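IclR transcriptional regulator (PDB 1MKM) probably binds DNA through a winged helix-turn-helix domain and regulates transcription as a member of the IclR family. Local coordinates at residues M44-L47 with E48-F52; G22-S25 with V26-A30; K175-L178 with E179-R182. One frame throughout, in Å; residues are numbered along the deposited sequence.

Interaction 1: residues M44-L47 with E48-F52; sequences MVVL and EEKGF
Leu47 and Phe52 meet where helix 37-50 ends. The backbone bonds come first. Glu48 N donates to Met44 O at 2.9 Å. Glu49 N bonds to Val45 O and Lys50 N to Val46 O, both in the i to i+4 pattern of an alpha helix. The next bond breaks that pattern. Phe52 N reaches back to Leu47 O at 2.9 Å, nearly in line with the carbonyl.

The Phe52 N to Leu47 O bond and the Gly51 N to Glu48 O bond together make a Schellman motif. Gly51 has a positive phi of 88°, and the distance from Gly51 N to Glu48 O is 3.0 Å. A CB at Gly51 would collide with the carbonyl O of Lys50. The turn closes the helix in the second-helix position of the helix-turn-helix, and the chain passes on to strand 53-55 of the wing.

The apolar contacts are few. Leu47 CD2 lies 4.2 Å from Phe52 CB. The Phe52 ring has Leu47 O at its edge, near the ring plane, and Lys50 CB also lies at the edge. The side chains of Val46 and Lys50 run side by side and point the same way. Val46 CG1 is 4.1 Å from Lys50 CG. A bend at chi2 (-69°) turns the rest of the lysine away from 44-47.

Two sets of neighbours surround the turn. From the second subunit, Phe11 meets the Phe52 ring with the planes at about 45° and also packs on Leu47, while Lys8 packs on Val46 and Lys50. Within the chain, the Phe52 ring packs on Leu14 and Leu67, and the extended Glu48 chain touches Arg55 and Tyr61 of the wing strands.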
# COMPACT_ATOMS: atom_id res chain seq x y z
N MET B 44 10.38 -27.87 -8.30
CA MET B 44 9.38 -26.80 -8.24
C MET B 44 7.91 -27.26 -8.35
O MET B 44 7.02 -26.65 -7.74
CB MET B 44 9.68 -25.76 -9.33
CG MET B 44 11.03 -25.05 -9.17
SD MET B 44 11.32 -24.35 -7.52
CE MET B 44 9.71 -23.56 -7.19
N VAL B 45 7.64 -28.31 -9.11
CA VAL B 45 6.27 -28.78 -9.24
C VAL B 45 5.78 -29.40 -7.93
O VAL B 45 4.63 -29.19 -7.53
CB VAL B 45 6.11 -29.81 -10.41
CG1 VAL B 45 6.95 -31.05 -10.16
CG2 VAL B 45 4.64 -30.19 -10.57
N VAL B 46 6.64 -30.16 -7.25
CA VAL B 46 6.25 -30.77 -5.98
C VAL B 46 6.12 -29.70 -4.89
O VAL B 46 5.16 -29.70 -4.11
CB VAL B 46 7.27 -31.85 -5.52
CG1 VAL B 46 6.83 -32.44 -4.20
CG2 VAL B 46 7.39 -32.96 -6.57
N LEU B 47 7.09 -28.78 -4.84
CA LEU B 47 7.06 -27.70 -3.87
C LEU B 47 5.79 -26.89 -4.08
O LEU B 47 5.14 -26.47 -3.12
CB LEU B 47 8.27 -26.78 -4.03
CG LEU B 47 9.65 -27.31 -3.63
CD1 LEU B 47 10.76 -26.29 -3.94
CD2 LEU B 47 9.63 -27.64 -2.17
N GLU B 48 5.41 -26.69 -5.34
CA GLU B 48 4.21 -25.94 -5.63
C GLU B 48 2.95 -26.70 -5.23
O GLU B 48 2.05 -26.14 -4.59
CB GLU B 48 4.14 -25.58 -7.11
CG GLU B 48 2.94 -24.74 -7.45
CD GLU B 48 2.92 -24.26 -8.89
OE1 GLU B 48 1.89 -23.70 -9.30
OE2 GLU B 48 3.92 -24.45 -9.61
N GLU B 49 2.90 -27.99 -5.59
CA GLU B 49 1.77 -28.87 -5.28
C GLU B 49 1.57 -29.03 -3.77
O GLU B 49 0.45 -29.23 -3.29
CB GLU B 49 1.99 -30.24 -5.94
CG GLU B 49 1.67 -31.44 -5.06
CD GLU B 49 0.31 -32.05 -5.34
OE1 GLU B 49 0.14 -32.64 -6.43
OE2 GLU B 49 -0.59 -31.94 -4.48
N LYS B 50 2.66 -28.93 -3.02
CA LYS B 50 2.60 -29.08 -1.56
C LYS B 50 2.28 -27.75 -0.88
O LYS B 50 2.00 -27.72 0.32
CB LYS B 50 3.92 -29.63 -1.02
CG LYS B 50 4.21 -31.08 -1.40
CD LYS B 50 3.26 -32.02 -0.70
CE LYS B 50 3.47 -33.46 -1.11
NZ LYS B 50 2.38 -34.31 -0.56
N GLY B 51 2.33 -26.66 -1.65
CA GLY B 51 2.02 -25.35 -1.11
C GLY B 51 3.17 -24.57 -0.50
O GLY B 51 2.95 -23.52 0.11
N PHE B 52 4.40 -25.06 -0.65
CA PHE B 52 5.58 -24.39 -0.11
C PHE B 52 5.92 -23.18 -0.94
O PHE B 52 6.57 -22.25 -0.48
CB PHE B 52 6.77 -25.34 -0.07
CG PHE B 52 6.65 -26.39 1.00
CD1 PHE B 52 6.00 -27.60 0.74
CD2 PHE B 52 7.10 -26.14 2.28
CE1 PHE B 52 5.79 -28.54 1.76
CE2 PHE B 52 6.90 -27.07 3.30
CZ PHE B 52 6.24 -28.27 3.03

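Interaction 2: residues G22-S25 with V26-A30; sequences GDVS and VSEIA
Ser25 and Glu28 form a capping box at the start of helix 26-32, the first helix of the helix-turn-helix. Ser25 is the N-cap. Its OG accepts from Glu28 N at 3.0 Å, though the place of this oxygen is less sure. The return bond runs from Ser25 N to Glu28 OE2 at 3.1 Å. It is fairly straight, with an N-H...O angle of 163°, and meets the oxygen from well above the carboxylate plane. Ser25 OG sits between its backbone N and carbonyl carbon (chi1 67°), which turns it toward the first turn of the helix.

The tight side gathers round Val24. Val24 and Ile29 cross at about a right angle, and Val24 CG2 lies 3.8 Å from Ile29 CG1. Val24 CG1 is 4.0 Å from Ile29 CD1. Val24 CG2 also lies against the Glu28 side chain, which is extended beyond CG and runs the opposite way, 3.6 Å from Glu28 CB. Val24 and Ile29 both pack on Ile17 of helix 6-19. Val26 faces another way and packs on Val37 and Tyr41 of helix 37-50.

The looser side is polar and partly exposed. The other oxygen of Glu28, OE1, makes a salt bridge to Arg60. Asp23 lies nearby, with a salt bridge of its own to Lys56. The two acids do not touch, and the basic partners would probably ease the repulsion between them. An alanine in place of Glu28 would probably leave Ser25 N without its carboxylate partner and Arg60 without this mate.

The backbone of the helix takes over within the same turn: Ile29 N donates to Ser25 O at 3.1 Å.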
# COMPACT_ATOMS: atom_id res chain seq x y z
N GLY B 22 11.87 -10.90 -3.09
CA GLY B 22 11.23 -10.91 -4.40
C GLY B 22 10.84 -12.32 -4.83
O GLY B 22 10.38 -13.11 -4.00
N ASP B 23 11.00 -12.64 -6.11
CA ASP B 23 10.63 -13.97 -6.62
C ASP B 23 11.70 -14.64 -7.47
O ASP B 23 12.79 -14.09 -7.66
CB ASP B 23 9.33 -13.88 -7.41
CG ASP B 23 9.45 -12.94 -8.58
OD1 ASP B 23 8.39 -12.55 -9.12
OD2 ASP B 23 10.60 -12.60 -8.94
N VAL B 24 11.39 -15.81 -8.00
CA VAL B 24 12.34 -16.56 -8.81
C VAL B 24 11.67 -17.42 -9.91
O VAL B 24 10.62 -18.02 -9.68
CB VAL B 24 13.19 -17.50 -7.90
CG1 VAL B 24 12.36 -18.68 -7.46
CG2 VAL B 24 14.44 -17.96 -8.62
N SER B 25 12.30 -17.48 -11.08
CA SER B 25 11.78 -18.25 -12.22
C SER B 25 12.39 -19.64 -12.24
O SER B 25 13.47 -19.85 -11.68
CB SER B 25 12.15 -17.57 -13.53
OG SER B 25 13.55 -17.62 -13.73
N VAL B 26 11.71 -20.58 -12.89
CA VAL B 26 12.22 -21.94 -12.99
C VAL B 26 13.62 -21.85 -13.58
O VAL B 26 14.55 -22.53 -13.13
CB VAL B 26 11.36 -22.81 -13.93
CG1 VAL B 26 9.92 -22.83 -13.46
CG2 VAL B 26 11.42 -22.28 -15.35
N SER B 27 13.76 -20.99 -14.58
CA SER B 27 15.02 -20.78 -15.27
C SER B 27 16.14 -20.40 -14.32
O SER B 27 17.24 -20.94 -14.39
CB SER B 27 14.85 -19.68 -16.32
OG SER B 27 16.09 -19.14 -16.74
N GLU B 28 15.84 -19.47 -13.41
CA GLU B 28 16.82 -18.98 -12.45
C GLU B 28 17.28 -20.02 -11.43
O GLU B 28 18.47 -20.09 -11.11
CB GLU B 28 16.25 -17.75 -11.75
CG GLU B 28 16.00 -16.59 -12.70
CD GLU B 28 15.22 -15.45 -12.07
OE1 GLU B 28 15.06 -14.40 -12.73
OE2 GLU B 28 14.75 -15.62 -10.92
N ILE B 29 16.35 -20.82 -10.93
CA ILE B 29 16.71 -21.86 -9.97
C ILE B 29 17.63 -22.86 -10.64
O ILE B 29 18.65 -23.26 -10.06
CB ILE B 29 15.46 -22.58 -9.43
CG1 ILE B 29 14.80 -21.70 -8.37
CG2 ILE B 29 15.85 -23.95 -8.87
CD1 ILE B 29 13.73 -22.40 -7.56
N ALA B 30 17.28 -23.28 -11.85
CA ALA B 30 18.10 -24.22 -12.60
C ALA B 30 19.54 -23.69 -12.67
O ALA B 30 20.48 -24.35 -12.24
CB ALA B 30 17.52 -24.42 -14.01

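Interaction 3: residues K175-L178 with E179-R182; sequences KREL and EKIR
Glu179 meets Lys175 one turn back along helix 171-184. Glu179 N bonds to Lys175 O at 3.0 Å and weakly to Arg176 O. The side chains of Lys175 and Glu179 lie side by side on the outer face. Lys175 NZ and Glu179 OE2 form a long salt bridge of 3.9 Å. Bends at chi2 and chi3 (-75° and -67°) curl the lysine toward the acid.

Lys180 N donates to Arg176 O at 2.9 Å. The extended Lys180 chain crosses Glu177 at about a right angle, and Lys180 CE lies 3.4 Å from Glu177 CA. The ammonium end stays clear of the Glu177 carboxylate, which instead makes a salt bridge to Lys140 through OE2.

The segment belongs to an amphipathic helix of the C-terminal domain. Arg176, Glu179 and Lys180 face solvent; Leu178 and Ile181 face inward, with Glu177 also buried. Ile181 N bonds to Glu177 O. Ile181 CD1 lies 4.0 Å from Leu178 CD2 and 3.4 Å from Glu177 OE1. Leu178 packs on Leu143 of helix 137-143 and Leu151 of helix 148-157; Ile181 packs on Lys140 of the former.

Arg182 N bonds to Leu178 O at 2.9 Å. Arg182 CG lies 3.1 Å from Leu178 O. The chain then extends to NE, which is buried here without a polar partner in the model.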
# COMPACT_ATOMS: atom_id res chain seq x y z
N LYS B 175 28.46 -16.70 37.45
CA LYS B 175 27.82 -17.38 38.57
C LYS B 175 27.37 -16.33 39.58
O LYS B 175 26.20 -16.28 39.97
CB LYS B 175 28.80 -18.38 39.22
CG LYS B 175 28.15 -19.49 40.05
CD LYS B 175 27.62 -19.01 41.39
CE LYS B 175 28.76 -18.57 42.32
NZ LYS B 175 28.29 -18.11 43.66
N ARG B 176 28.30 -15.48 40.01
CA ARG B 176 27.97 -14.42 40.96
C ARG B 176 26.84 -13.62 40.33
O ARG B 176 25.80 -13.39 40.96
CB ARG B 176 29.18 -13.50 41.20
CG ARG B 176 30.23 -14.06 42.15
CD ARG B 176 31.34 -13.05 42.40
NE ARG B 176 32.12 -12.77 41.19
CZ ARG B 176 33.09 -11.85 41.12
NH1 ARG B 176 33.41 -11.12 42.18
NH2 ARG B 176 33.74 -11.67 39.98
N GLU B 177 27.06 -13.21 39.09
CA GLU B 177 26.08 -12.45 38.32
C GLU B 177 24.71 -13.10 38.47
O GLU B 177 23.74 -12.44 38.86
CB GLU B 177 26.49 -12.44 36.84
CG GLU B 177 26.31 -11.10 36.15
CD GLU B 177 24.87 -10.82 35.78
OE1 GLU B 177 24.00 -10.87 36.67
OE2 GLU B 177 24.63 -10.53 34.59
N LEU B 178 24.64 -14.39 38.19
CA LEU B 178 23.39 -15.14 38.30
C LEU B 178 22.76 -15.03 39.68
O LEU B 178 21.54 -14.92 39.81
CB LEU B 178 23.61 -16.62 37.97
CG LEU B 178 24.01 -17.01 36.54
CD1 LEU B 178 24.01 -18.52 36.39
CD2 LEU B 178 23.04 -16.40 35.55
N GLU B 179 23.59 -15.07 40.72
CA GLU B 179 23.08 -14.98 42.08
C GLU B 179 22.45 -13.62 42.33
O GLU B 179 21.39 -13.51 42.96
CB GLU B 179 24.20 -15.26 43.08
CG GLU B 179 23.70 -15.86 44.39
CD GLU B 179 24.81 -16.49 45.19
OE1 GLU B 179 25.74 -15.76 45.60
OE2 GLU B 179 24.77 -17.72 45.40
N LYS B 180 23.11 -12.57 41.84
CA LYS B 180 22.59 -11.22 41.99
C LYS B 180 21.17 -11.26 41.44
O LYS B 180 20.24 -10.68 42.01
CB LYS B 180 23.39 -10.23 41.14
CG LYS B 180 24.89 -10.46 41.10
CD LYS B 180 25.56 -9.32 40.34
CE LYS B 180 26.99 -9.62 39.96
NZ LYS B 180 27.53 -8.54 39.09
N ILE B 181 21.02 -11.97 40.33
CA ILE B 181 19.73 -12.11 39.67
C ILE B 181 18.76 -12.84 40.59
O ILE B 181 17.60 -12.44 40.72
CB ILE B 181 19.89 -12.87 38.34
CG1 ILE B 181 20.81 -12.06 37.41
CG2 ILE B 181 18.54 -13.08 37.69
CD1 ILE B 181 21.26 -12.82 36.19
N ARG B 182 19.24 -13.90 41.24
CA ARG B 182 18.39 -14.64 42.17
C ARG B 182 17.96 -13.64 43.24
O ARG B 182 16.82 -13.67 43.71
CB ARG B 182 19.18 -15.78 42.81
CG ARG B 182 19.93 -16.66 41.82
CD ARG B 182 20.70 -17.78 42.52
NE ARG B 182 21.49 -18.58 41.59
CZ ARG B 182 22.22 -19.63 41.94
NH1 ARG B 182 22.25 -20.02 43.21
NH2 ARG B 182 22.91 -20.30 41.03

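How the interactions relate
Interactions 1 and 2 belong to one helix-turn-helix unit. Their centres are 14 Å apart, and helices 26-32 and 37-50 follow each other in the chain. They touch where Met44 of interaction 1 packs on Ile29 of interaction 2. Interaction 2 starts a helix and interaction 1 ends the next. Interaction 3 lies across the chain's centre, in the C-terminal domain. Its centre is 50 Å from that of interaction 1 and 52 Å from that of interaction 2. It alone lies near the zinc-site residues: the side chain of Glu177 is about 8 Å from that of Asp189, a zinc ligand of this protein, though no zinc is bound to it here. The Ile181 side chain is about 11 Å from a bound zinc ion.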